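Local coordinates for HDLP (histone deacetylase-like protein) (Aquifex aeolicus, PDB 1C3R) that binds a zinc ion and the hydroxamate inhibitor trichostatin A, and probably acts as a zinc-dependent deacetylase of the histone deacetylase family, at residues L23-V28 and Y297-L302; P259-Y264 and V342-M347; T62-N67 and F134-N139; R50-E55 and G102-T107. The protein carries 2 engineered substitutions. All blocks are in the same frame, centred on the assembly; numbering follows the deposited sequence.

Interaction 1 (L23-V28 and Y297-L302); sequences LKIPRV and YHPYAL. With TSN (trichostatin a), chain D.
Leu23 comes up slantwise to the phenol ring of Tyr297. Its CD2 methyl lies 3.5 Å from Tyr297 CE2, and Leu23 CG is close to the same ring carbon. Tyr297 CG stands beside its own backbone N (chi1 -44°), which carries the ring past Leu23 and sends the hydroxyl to trichostatin A. There Tyr297 OH donates a hydrogen bond to the hydroxamate carbonyl O2, which sits at the ring edge, near its plane. The modelled length is very short, so its exact value is doubtful. His131 grips the inhibitor as well, and the zinc ion is about 4 Å from the Tyr297 side chain. With an alanine here in place of Leu23, the ring would lose the methyl beside CE2 and would probably be freer to shift next to the inhibitor. Ile25 points its CD1 methyl at Tyr297 O, 3.3 Å away. The same methyl meets Pro299 CD at 3.6 Å, the two side chains crossing at about a right angle. Leu302 CD1 covers one face of the Arg27 guanidinium and is 3.6 Å from Arg27 NE. That NE is hydrogen-bonded to Gly296 O. Segment 23-28 follows strand 4-8 and runs into helix 28-37, with Arg27 as N-cap. Segment 297-302 follows strand 290-292 and starts helix 299-314, with His298 as N-cap.

Interaction 2 (P259-Y264 and V342-M347); sequences PLLEDY and VDRSYM
Glu262 bends at chi2 (84°), and Tyr346 holds CG between its backbone N and carbonyl carbon (chi1 62°). These torsions bring carboxylate and phenol together from opposite directions. Tyr346 OH donates to Glu262 OE2 at 2.6 Å. The oxygen is met on its anti side, 19° out of the carboxylate plane, and it lies at the edge of the tyrosine ring. Arg356 forms a salt bridge to the same OE2, so two groups grip this atom. Arg344 folds back at its own chi2 and lays its guanidinium against the glutamate stem. Glu262 CG is 3.6 Å above that plane, toward the rim. Arg344 NH1 makes a weak bond to Tyr346 OH at 3.0 Å. The glutamate belongs to a type I beta turn from Leu260 to Asp263, in the loop that follows strand 250-254 and the zinc ligand Asp258. Within this turn Asp263 OD1 accepts from Tyr297 N, next to the inhibitor pocket, while Glu262 faces segment 342-347. One water links the glutamate backbone to the arginine side chain: it donates to Glu262 O at 2.8 Å and accepts from Arg344 NE at 3.0 Å. Met347 runs past the glutamate the other way, its SD 3.6 Å from Glu262 CG. Tyr264 OH, hydrogen-bonded to Glu337, touches Val342 CG1 at 3.5 Å, but Val342 is poorly ordered.

Interaction 3 (T62-N67 and F134-N139); sequences TEDYIN and FKSRAN
Ser136 OG is gripped from two segments: it donates to Thr62 OG1 at 3.0 Å and accepts from Lys135 NZ at 2.9 Å. Thr62 OG1 passes the chain on, donating to Asp64 OD1 at 2.6 Å from above the carboxylate plane, 45° out of it. A chain of hydrogen bonds thus runs from the lysine to the aspartate, and both hydroxyls in it are held in direction. The final bend of Lys135 (chi4 -63°) turns its amino group in toward the serine. It also brings NZ beside the threonine methyl Thr62 CG2, though the modelled 3.0 Å is too short to trust. Thr62 is the N-cap of helix 63-75, so the loop 134-139 docks on the first turn of that helix. A weak bond from Thr62 N to Lys135 O adds to this. The loop belongs to the connection that carries the pocket residues His131, His132, Gly140 and Phe141, and Asn139 ND2 bonds back to His132 O. Beside this chain, Tyr65 CG is anti to its backbone N (chi1 176°), and the ring lies flat against the Ser136-Arg137 peptide. Arg137 N sits 3.8 Å above the ring plane, over its centre. Tyr65 OH reaches past this peptide to bond Tyr143 O, and lies 3.5 Å from Ala138 CB. Arg137 packs on Arg83 of the second subunit.

Interaction 4 (R50-E55 and G102-T107); sequences RPATKE and GSSLAT
Leu105 covers one face of the Arg50-Pro51 peptide. Its CD1 methyl stands 3.4 Å from Arg50 C and also touches Pro51 N. The proline ring lies alongside Leu105, pointing the same way, with Pro51 CG 4.0 Å from Leu105 CD1. The Arg50 guanidinium turns back on its own chain: NH1 donates to Pro51 O, which is 15° out of the guanidinium plane. Its NH2 forms a salt bridge with Glu56. Ser104 holds the next residue. Its OG is anti to the backbone N (chi1 -177°) and accepts from Ala52 N at 3.1 Å. The same N-H makes a weak bond to Ser104 O at 3.0 Å. A water ties Ser104 OG, 2.6 Å away, to Ala52 O, 2.7 Å away. If Ser104 were an alanine, Ala52 N would probably keep only the weak carbonyl bond to this helix, and the water would lose its serine partner. Segment 50-55 links the edge strand 46-48 to helix 54-57, and here it rests on helix 98-118. The polar bonds all fall on main-chain atoms of Ala52, while the helix answers with the serine hydroxyl and a weak carbonyl bond. This is consistent with a grip on the linker's path that depends little on its side chains.

How the interactions relate
From the N terminus, 23-28 opens interaction 1, which closes only at 297-302, tying the loop before helix 28-37 to the start of helix 299-314. Within that span interaction 4 opens at 50-55 and interaction 3 at 62-67. Interaction 4 closes first, at 102-107, joining the linker after strand 46-48 to helix 98-118. Interaction 3 closes at 134-139, joining the start of helix 63-75 to the loop before helix 146-156. These two cross, and they touch through Lys54 NZ, 3.0 Å from Asn67 OD1. Interaction 2 crosses interaction 1, tying the loop after strand 250-254 to the loop before helix 362-371. Interactions 3 and 4 lie opposite interaction 2 across the chain's centre.

Interaction 1 (L23-V28 and Y297-L302)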
# COMPACT_ATOMS: atom_id res chain seq x y z
N LEU A 23 10.70 -7.52 -2.41
CA LEU A 23 11.79 -8.38 -1.93
C LEU A 23 12.30 -9.47 -2.89
O LEU A 23 12.83 -10.49 -2.44
CB LEU A 23 11.38 -9.02 -0.59
CG LEU A 23 11.29 -8.05 0.59
CD1 LEU A 23 10.69 -8.75 1.82
CD2 LEU A 23 12.69 -7.51 0.91
N LYS A 24 12.16 -9.27 -4.19
CA LYS A 24 12.66 -10.30 -5.10
C LYS A 24 14.14 -10.07 -5.40
O LYS A 24 14.80 -10.90 -6.02
CB LYS A 24 11.84 -10.33 -6.39
CG LYS A 24 12.27 -9.39 -7.51
CD LYS A 24 12.25 -7.93 -7.12
CE LYS A 24 12.24 -7.07 -8.38
NZ LYS A 24 13.34 -7.40 -9.33
N ILE A 25 14.67 -8.93 -4.95
CA ILE A 25 16.07 -8.61 -5.18
C ILE A 25 16.97 -9.37 -4.20
O ILE A 25 16.54 -9.75 -3.11
CB ILE A 25 16.37 -7.11 -4.94
CG1 ILE A 25 16.11 -6.77 -3.47
CG2 ILE A 25 15.53 -6.24 -5.86
CD1 ILE A 25 16.60 -5.40 -3.05
N PRO A 26 18.23 -9.60 -4.59
CA PRO A 26 19.18 -10.30 -3.72
C PRO A 26 19.47 -9.32 -2.59
O PRO A 26 19.51 -8.11 -2.81
CB PRO A 26 20.40 -10.48 -4.63
CG PRO A 26 19.80 -10.42 -6.03
CD PRO A 26 18.88 -9.25 -5.86
N ARG A 27 19.67 -9.83 -1.38
CA ARG A 27 19.94 -8.94 -0.26
C ARG A 27 21.12 -9.43 0.57
O ARG A 27 22.26 -8.99 0.36
CB ARG A 27 18.67 -8.77 0.59
CG ARG A 27 17.52 -8.19 -0.25
CD ARG A 27 16.18 -8.08 0.47
NE ARG A 27 16.12 -7.03 1.49
CZ ARG A 27 16.26 -7.22 2.80
NH1 ARG A 27 16.48 -8.44 3.28
NH2 ARG A 27 16.16 -6.19 3.63
N VAL A 28 20.88 -10.36 1.49
CA VAL A 28 21.99 -10.85 2.29
C VAL A 28 23.06 -11.51 1.43
O VAL A 28 24.26 -11.34 1.66
CB VAL A 28 21.51 -11.83 3.38
CG1 VAL A 28 22.71 -12.40 4.13
CG2 VAL A 28 20.58 -11.11 4.34
N TYR A 297 14.87 -2.19 0.36
CA TYR A 297 14.51 -2.64 -0.98
C TYR A 297 15.34 -2.12 -2.14
O TYR A 297 15.06 -2.44 -3.30
CB TYR A 297 13.03 -2.34 -1.19
CG TYR A 297 12.24 -2.74 0.03
CD1 TYR A 297 12.15 -1.88 1.13
CD2 TYR A 297 11.70 -4.02 0.16
CE1 TYR A 297 11.56 -2.29 2.32
CE2 TYR A 297 11.10 -4.44 1.35
CZ TYR A 297 11.04 -3.57 2.42
OH TYR A 297 10.51 -3.97 3.63
N HIS A 298 16.34 -1.31 -1.84
CA HIS A 298 17.22 -0.82 -2.89
C HIS A 298 18.53 -1.59 -2.69
O HIS A 298 19.24 -1.37 -1.72
CB HIS A 298 17.49 0.68 -2.75
CG HIS A 298 18.23 1.25 -3.91
ND1 HIS A 298 17.63 2.08 -4.84
CD2 HIS A 298 19.49 1.05 -4.35
CE1 HIS A 298 18.49 2.36 -5.80
NE2 HIS A 298 19.63 1.75 -5.52
N PRO A 299 18.87 -2.49 -3.64
CA PRO A 299 20.08 -3.31 -3.57
C PRO A 299 21.38 -2.55 -3.33
O PRO A 299 22.20 -2.99 -2.52
CB PRO A 299 20.06 -4.03 -4.92
CG PRO A 299 19.33 -3.04 -5.82
CD PRO A 299 18.16 -2.74 -4.90
N TYR A 300 21.57 -1.42 -4.01
CA TYR A 300 22.80 -0.66 -3.83
C TYR A 300 22.84 -0.00 -2.46
O TYR A 300 23.86 -0.04 -1.77
CB TYR A 300 22.95 0.42 -4.91
CG TYR A 300 22.78 -0.05 -6.35
CD1 TYR A 300 22.75 -1.40 -6.67
CD2 TYR A 300 22.66 0.88 -7.39
CE1 TYR A 300 22.59 -1.82 -8.00
CE2 TYR A 300 22.50 0.47 -8.71
CZ TYR A 300 22.47 -0.88 -9.01
OH TYR A 300 22.30 -1.27 -10.31
N ALA A 301 21.72 0.60 -2.06
CA ALA A 301 21.64 1.27 -0.77
C ALA A 301 21.92 0.27 0.35
O ALA A 301 22.69 0.54 1.27
CB ALA A 301 20.24 1.87 -0.58
N LEU A 302 21.29 -0.89 0.25
CA LEU A 302 21.44 -1.94 1.24
C LEU A 302 22.87 -2.46 1.33
O LEU A 302 23.41 -2.62 2.42
CB LEU A 302 20.46 -3.06 0.92
CG LEU A 302 20.48 -4.35 1.74
CD1 LEU A 302 19.16 -5.10 1.57
CD2 LEU A 302 21.65 -5.21 1.30
O1 TSN D . 9.55 -2.78 7.70
O2 TSN D . 9.61 -2.28 4.92
O3 TSN D . 4.96 -0.07 -0.36
N1 TSN D . 8.44 -2.52 6.90
N2 TSN D . 4.10 -4.82 -4.66
C1 TSN D . 4.33 -2.17 -1.28
C2 TSN D . 3.76 -3.45 -1.16
C3 TSN D . 3.67 -4.34 -2.24
C4 TSN D . 4.17 -3.95 -3.54
C5 TSN D . 4.73 -2.64 -3.66
C6 TSN D . 4.80 -1.79 -2.57
C7 TSN D . 4.47 -1.17 -0.17
C8 TSN D . 4.00 -1.56 1.26
C9 TSN D . 5.20 -1.55 2.18
C10 TSN D . 5.49 -2.42 3.20
C11 TSN D . 6.77 -2.13 3.91
C12 TSN D . 7.29 -2.89 4.90
C13 TSN D . 8.55 -2.54 5.53
C14 TSN D . 2.94 -0.54 1.74
C15 TSN D . 4.62 -3.59 3.62
C17 TSN D . 4.68 -4.43 -5.96
C16 TSN D . 3.53 -6.16 -4.56

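Interaction 2 (P259-Y264 and V342-M347)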
# COMPACT_ATOMS: atom_id res chain seq x y z
N PRO A 259 15.13 3.51 5.61
CA PRO A 259 14.99 4.95 5.88
C PRO A 259 15.89 5.81 4.96
O PRO A 259 15.82 7.04 4.97
CB PRO A 259 15.40 5.05 7.35
CG PRO A 259 16.44 3.98 7.45
CD PRO A 259 15.72 2.84 6.78
N LEU A 260 16.74 5.16 4.17
CA LEU A 260 17.65 5.88 3.26
C LEU A 260 16.93 6.58 2.09
O LEU A 260 15.92 6.10 1.58
CB LEU A 260 18.70 4.91 2.70
CG LEU A 260 19.71 4.30 3.69
CD1 LEU A 260 20.48 3.19 3.02
CD2 LEU A 260 20.66 5.40 4.19
N LEU A 261 17.48 7.72 1.67
CA LEU A 261 16.91 8.51 0.58
C LEU A 261 16.54 7.67 -0.64
O LEU A 261 15.42 7.73 -1.13
CB LEU A 261 17.91 9.59 0.13
CG LEU A 261 17.49 10.41 -1.11
CD1 LEU A 261 16.26 11.24 -0.78
CD2 LEU A 261 18.62 11.32 -1.58
N GLU A 262 17.50 6.88 -1.11
CA GLU A 262 17.31 6.07 -2.30
C GLU A 262 16.28 4.94 -2.22
O GLU A 262 15.98 4.32 -3.23
CB GLU A 262 18.66 5.48 -2.74
CG GLU A 262 19.76 6.52 -2.98
CD GLU A 262 20.48 6.94 -1.72
OE1 GLU A 262 19.99 6.64 -0.61
OE2 GLU A 262 21.56 7.57 -1.82
N ASP A 263 15.74 4.66 -1.04
CA ASP A 263 14.77 3.58 -0.93
C ASP A 263 13.37 4.17 -1.03
O ASP A 263 12.99 5.01 -0.22
CB ASP A 263 14.96 2.83 0.39
CG ASP A 263 14.17 1.53 0.46
OD1 ASP A 263 14.68 0.56 1.07
OD2 ASP A 263 13.03 1.47 -0.06
N TYR A 264 12.62 3.73 -2.04
CA TYR A 264 11.27 4.25 -2.28
C TYR A 264 10.21 3.88 -1.26
O TYR A 264 9.18 4.54 -1.20
CB TYR A 264 10.75 3.81 -3.66
CG TYR A 264 11.61 4.24 -4.82
CD1 TYR A 264 12.72 3.49 -5.20
CD2 TYR A 264 11.31 5.39 -5.54
CE1 TYR A 264 13.52 3.88 -6.27
CE2 TYR A 264 12.10 5.79 -6.62
CZ TYR A 264 13.20 5.03 -6.98
OH TYR A 264 13.98 5.43 -8.04
N VAL A 342 16.40 9.54 -12.10
CA VAL A 342 16.80 9.73 -10.71
C VAL A 342 18.29 10.02 -10.60
O VAL A 342 18.71 10.90 -9.85
CB VAL A 342 16.50 8.49 -9.86
CG1 VAL A 342 15.02 8.23 -9.81
CG2 VAL A 342 17.22 7.28 -10.43
N ASP A 343 19.08 9.26 -11.34
CA ASP A 343 20.53 9.40 -11.32
C ASP A 343 21.07 8.90 -9.99
O ASP A 343 21.15 9.66 -9.02
CB ASP A 343 20.96 10.85 -11.50
CG ASP A 343 22.47 11.01 -11.49
OD1 ASP A 343 22.96 12.16 -11.49
OD2 ASP A 343 23.17 9.97 -11.49
N ARG A 344 21.42 7.63 -9.94
CA ARG A 344 21.96 7.02 -8.74
C ARG A 344 23.35 6.49 -9.05
O ARG A 344 23.89 5.65 -8.34
CB ARG A 344 21.06 5.89 -8.25
CG ARG A 344 19.66 6.34 -7.81
CD ARG A 344 19.74 7.42 -6.74
NE ARG A 344 18.42 7.79 -6.22
CZ ARG A 344 18.17 8.88 -5.52
NH1 ARG A 344 19.16 9.73 -5.24
NH2 ARG A 344 16.94 9.15 -5.10
N SER A 345 23.93 7.00 -10.13
CA SER A 345 25.25 6.58 -10.57
C SER A 345 26.32 6.67 -9.48
O SER A 345 27.23 5.85 -9.42
CB SER A 345 25.67 7.39 -11.80
OG SER A 345 25.69 8.78 -11.50
N TYR A 346 26.21 7.67 -8.62
CA TYR A 346 27.19 7.85 -7.55
C TYR A 346 27.26 6.63 -6.64
O TYR A 346 28.30 6.36 -6.04
CB TYR A 346 26.83 9.09 -6.73
CG TYR A 346 25.50 9.01 -6.03
CD1 TYR A 346 25.36 8.38 -4.79
CD2 TYR A 346 24.35 9.53 -6.63
CE1 TYR A 346 24.12 8.27 -4.17
CE2 TYR A 346 23.10 9.43 -6.01
CZ TYR A 346 22.99 8.80 -4.79
OH TYR A 346 21.75 8.71 -4.19
N MET A 347 26.17 5.87 -6.56
CA MET A 347 26.15 4.69 -5.70
C MET A 347 27.09 3.59 -6.19
O MET A 347 27.51 2.74 -5.41
CB MET A 347 24.73 4.13 -5.57
CG MET A 347 23.69 5.15 -5.15
SD MET A 347 22.08 4.41 -4.84
CE MET A 347 21.77 3.62 -6.34
O HOH W 1 16.52 5.55 -5.69

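Interaction 3 (T62-N67 and F134-N139)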
# COMPACT_ATOMS: atom_id res chain seq x y z
N THR A 62 2.46 -19.92 17.02
CA THR A 62 1.66 -21.10 17.35
C THR A 62 1.93 -22.25 16.38
O THR A 62 2.31 -22.04 15.24
CB THR A 62 0.16 -20.79 17.31
OG1 THR A 62 -0.22 -20.42 15.98
CG2 THR A 62 -0.17 -19.65 18.25
N GLU A 63 1.72 -23.47 16.87
CA GLU A 63 1.92 -24.69 16.10
C GLU A 63 1.18 -24.63 14.77
O GLU A 63 1.75 -24.88 13.71
CB GLU A 63 1.41 -25.89 16.91
CG GLU A 63 1.61 -27.25 16.25
CD GLU A 63 2.97 -27.85 16.54
OE1 GLU A 63 3.31 -28.90 15.95
OE2 GLU A 63 3.70 -27.28 17.38
N ASP A 64 -0.11 -24.31 14.85
CA ASP A 64 -0.98 -24.23 13.68
C ASP A 64 -0.46 -23.30 12.61
O ASP A 64 -0.47 -23.64 11.42
CB ASP A 64 -2.36 -23.78 14.14
CG ASP A 64 -2.30 -22.55 15.02
OD1 ASP A 64 -2.15 -21.43 14.48
OD2 ASP A 64 -2.37 -22.70 16.26
N TYR A 65 -0.00 -22.12 13.01
CA TYR A 65 0.53 -21.17 12.05
C TYR A 65 1.81 -21.73 11.42
O TYR A 65 1.94 -21.79 10.20
CB TYR A 65 0.80 -19.83 12.74
CG TYR A 65 1.46 -18.80 11.85
CD1 TYR A 65 0.88 -18.45 10.63
CD2 TYR A 65 2.66 -18.19 12.22
CE1 TYR A 65 1.49 -17.51 9.79
CE2 TYR A 65 3.27 -17.25 11.38
CZ TYR A 65 2.69 -16.91 10.18
OH TYR A 65 3.30 -15.99 9.35
N ILE A 66 2.75 -22.17 12.26
CA ILE A 66 3.99 -22.73 11.75
C ILE A 66 3.70 -23.90 10.80
O ILE A 66 4.25 -23.97 9.70
CB ILE A 66 4.89 -23.21 12.89
CG1 ILE A 66 5.20 -22.05 13.83
CG2 ILE A 66 6.17 -23.79 12.32
CD1 ILE A 66 5.91 -20.88 13.15
N ASN A 67 2.84 -24.82 11.22
CA ASN A 67 2.52 -25.96 10.36
C ASN A 67 1.93 -25.49 9.05
O ASN A 67 2.19 -26.08 8.00
CB ASN A 67 1.56 -26.94 11.05
CG ASN A 67 2.21 -27.67 12.21
OD1 ASN A 67 3.37 -28.07 12.13
ND2 ASN A 67 1.45 -27.89 13.28
N PHE A 134 2.88 -11.53 13.34
CA PHE A 134 2.23 -11.69 14.62
C PHE A 134 2.30 -13.15 15.05
O PHE A 134 2.73 -14.02 14.30
CB PHE A 134 0.75 -11.27 14.57
CG PHE A 134 0.54 -9.82 14.22
CD1 PHE A 134 0.14 -9.45 12.93
CD2 PHE A 134 0.74 -8.83 15.17
CE1 PHE A 134 -0.05 -8.11 12.60
CE2 PHE A 134 0.55 -7.47 14.85
CZ PHE A 134 0.15 -7.12 13.56
N LYS A 135 1.89 -13.40 16.28
CA LYS A 135 1.87 -14.73 16.85
C LYS A 135 1.38 -15.81 15.87
O LYS A 135 2.03 -16.84 15.69
CB LYS A 135 0.98 -14.70 18.09
CG LYS A 135 0.46 -16.02 18.58
CD LYS A 135 -0.46 -15.80 19.77
CE LYS A 135 -1.23 -17.06 20.13
NZ LYS A 135 -2.13 -17.47 19.00
N SER A 136 0.25 -15.55 15.23
CA SER A 136 -0.34 -16.53 14.32
C SER A 136 -0.72 -15.98 12.95
O SER A 136 -1.67 -16.48 12.34
CB SER A 136 -1.58 -17.14 14.96
OG SER A 136 -1.29 -17.63 16.26
N ARG A 137 -0.01 -14.98 12.46
CA ARG A 137 -0.38 -14.43 11.16
C ARG A 137 0.74 -13.64 10.50
O ARG A 137 1.50 -12.92 11.17
CB ARG A 137 -1.61 -13.54 11.33
CG ARG A 137 -2.43 -13.43 10.06
CD ARG A 137 -3.57 -12.43 10.17
NE ARG A 137 -4.49 -12.60 9.04
CZ ARG A 137 -5.37 -11.69 8.64
NH1 ARG A 137 -5.46 -10.53 9.27
NH2 ARG A 137 -6.15 -11.95 7.60
N ALA A 138 0.86 -13.78 9.19
CA ALA A 138 1.88 -13.07 8.43
C ALA A 138 1.45 -11.62 8.30
O ALA A 138 0.26 -11.32 8.32
CB ALA A 138 2.04 -13.68 7.06
N ASN A 139 2.42 -10.72 8.16
CA ASN A 139 2.11 -9.30 8.05
C ASN A 139 3.30 -8.51 7.51
O ASN A 139 4.46 -8.78 7.85
CB ASN A 139 1.67 -8.76 9.42
CG ASN A 139 1.35 -7.28 9.40
OD1 ASN A 139 0.66 -6.80 8.51
ND2 ASN A 139 1.83 -6.55 10.40

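Interaction 4 (R50-E55 and G102-T107)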
# COMPACT_ATOMS: atom_id res chain seq x y z
N ARG A 50 21.81 -21.17 10.24
CA ARG A 50 21.18 -22.47 10.45
C ARG A 50 19.70 -22.20 10.59
O ARG A 50 19.30 -21.11 10.99
CB ARG A 50 21.68 -23.16 11.73
CG ARG A 50 21.21 -22.51 13.04
CD ARG A 50 21.60 -23.39 14.24
NE ARG A 50 21.29 -22.78 15.53
CZ ARG A 50 20.07 -22.59 16.02
NH1 ARG A 50 18.99 -22.96 15.32
NH2 ARG A 50 19.92 -22.03 17.21
N PRO A 51 18.85 -23.19 10.25
CA PRO A 51 17.41 -22.99 10.37
C PRO A 51 17.08 -22.92 11.86
O PRO A 51 17.85 -23.40 12.69
CB PRO A 51 16.83 -24.25 9.73
CG PRO A 51 17.95 -24.72 8.80
CD PRO A 51 19.12 -24.55 9.73
N ALA A 52 15.95 -22.33 12.20
CA ALA A 52 15.54 -22.28 13.58
C ALA A 52 14.94 -23.65 13.84
O ALA A 52 14.51 -24.31 12.90
CB ALA A 52 14.51 -21.21 13.79
N THR A 53 14.93 -24.09 15.09
CA THR A 53 14.33 -25.38 15.41
C THR A 53 12.85 -25.10 15.63
O THR A 53 12.47 -23.96 15.87
CB THR A 53 14.90 -25.98 16.72
OG1 THR A 53 14.63 -25.08 17.80
CG2 THR A 53 16.40 -26.20 16.60
N LYS A 54 12.03 -26.14 15.55
CA LYS A 54 10.60 -25.96 15.75
C LYS A 54 10.38 -25.38 17.15
O LYS A 54 9.53 -24.52 17.35
CB LYS A 54 9.87 -27.29 15.59
CG LYS A 54 8.37 -27.16 15.40
CD LYS A 54 7.72 -28.52 15.23
CE LYS A 54 6.24 -28.41 14.91
NZ LYS A 54 6.01 -27.77 13.59
N GLU A 55 11.18 -25.86 18.10
CA GLU A 55 11.08 -25.40 19.48
C GLU A 55 11.32 -23.89 19.59
O GLU A 55 10.59 -23.19 20.28
CB GLU A 55 12.11 -26.14 20.34
CG GLU A 55 12.10 -25.73 21.80
CD GLU A 55 13.19 -26.41 22.61
OE1 GLU A 55 13.23 -26.20 23.84
OE2 GLU A 55 14.00 -27.16 22.02
N GLY A 102 13.34 -19.81 4.01
CA GLY A 102 14.10 -18.58 4.12
C GLY A 102 13.92 -17.93 5.48
O GLY A 102 14.89 -17.59 6.16
N SER A 103 12.67 -17.77 5.89
CA SER A 103 12.34 -17.16 7.18
C SER A 103 12.95 -17.92 8.35
O SER A 103 13.47 -17.31 9.30
CB SER A 103 10.82 -17.07 7.35
OG SER A 103 10.26 -16.20 6.38
N SER A 104 12.88 -19.24 8.29
CA SER A 104 13.43 -20.07 9.35
C SER A 104 14.94 -19.87 9.45
O SER A 104 15.50 -19.82 10.55
CB SER A 104 13.15 -21.54 9.07
OG SER A 104 13.63 -22.34 10.13
N LEU A 105 15.59 -19.75 8.30
CA LEU A 105 17.04 -19.56 8.26
C LEU A 105 17.40 -18.19 8.83
O LEU A 105 18.40 -18.03 9.54
CB LEU A 105 17.51 -19.69 6.81
CG LEU A 105 18.96 -20.04 6.55
CD1 LEU A 105 19.33 -21.32 7.30
CD2 LEU A 105 19.16 -20.22 5.04
N ALA A 106 16.57 -17.19 8.53
CA ALA A 106 16.79 -15.84 9.03
C ALA A 106 16.53 -15.77 10.53
O ALA A 106 17.18 -15.02 11.26
CB ALA A 106 15.88 -14.87 8.30
N THR A 107 15.58 -16.58 10.99
CA THR A 107 15.25 -16.60 12.41
C THR A 107 16.30 -17.38 13.19
O THR A 107 16.70 -16.97 14.28
CB THR A 107 13.86 -17.21 12.62
OG1 THR A 107 12.90 -16.42 11.89
CG2 THR A 107 13.47 -17.20 14.09
O HOH W 2 12.45 -24.44 11.17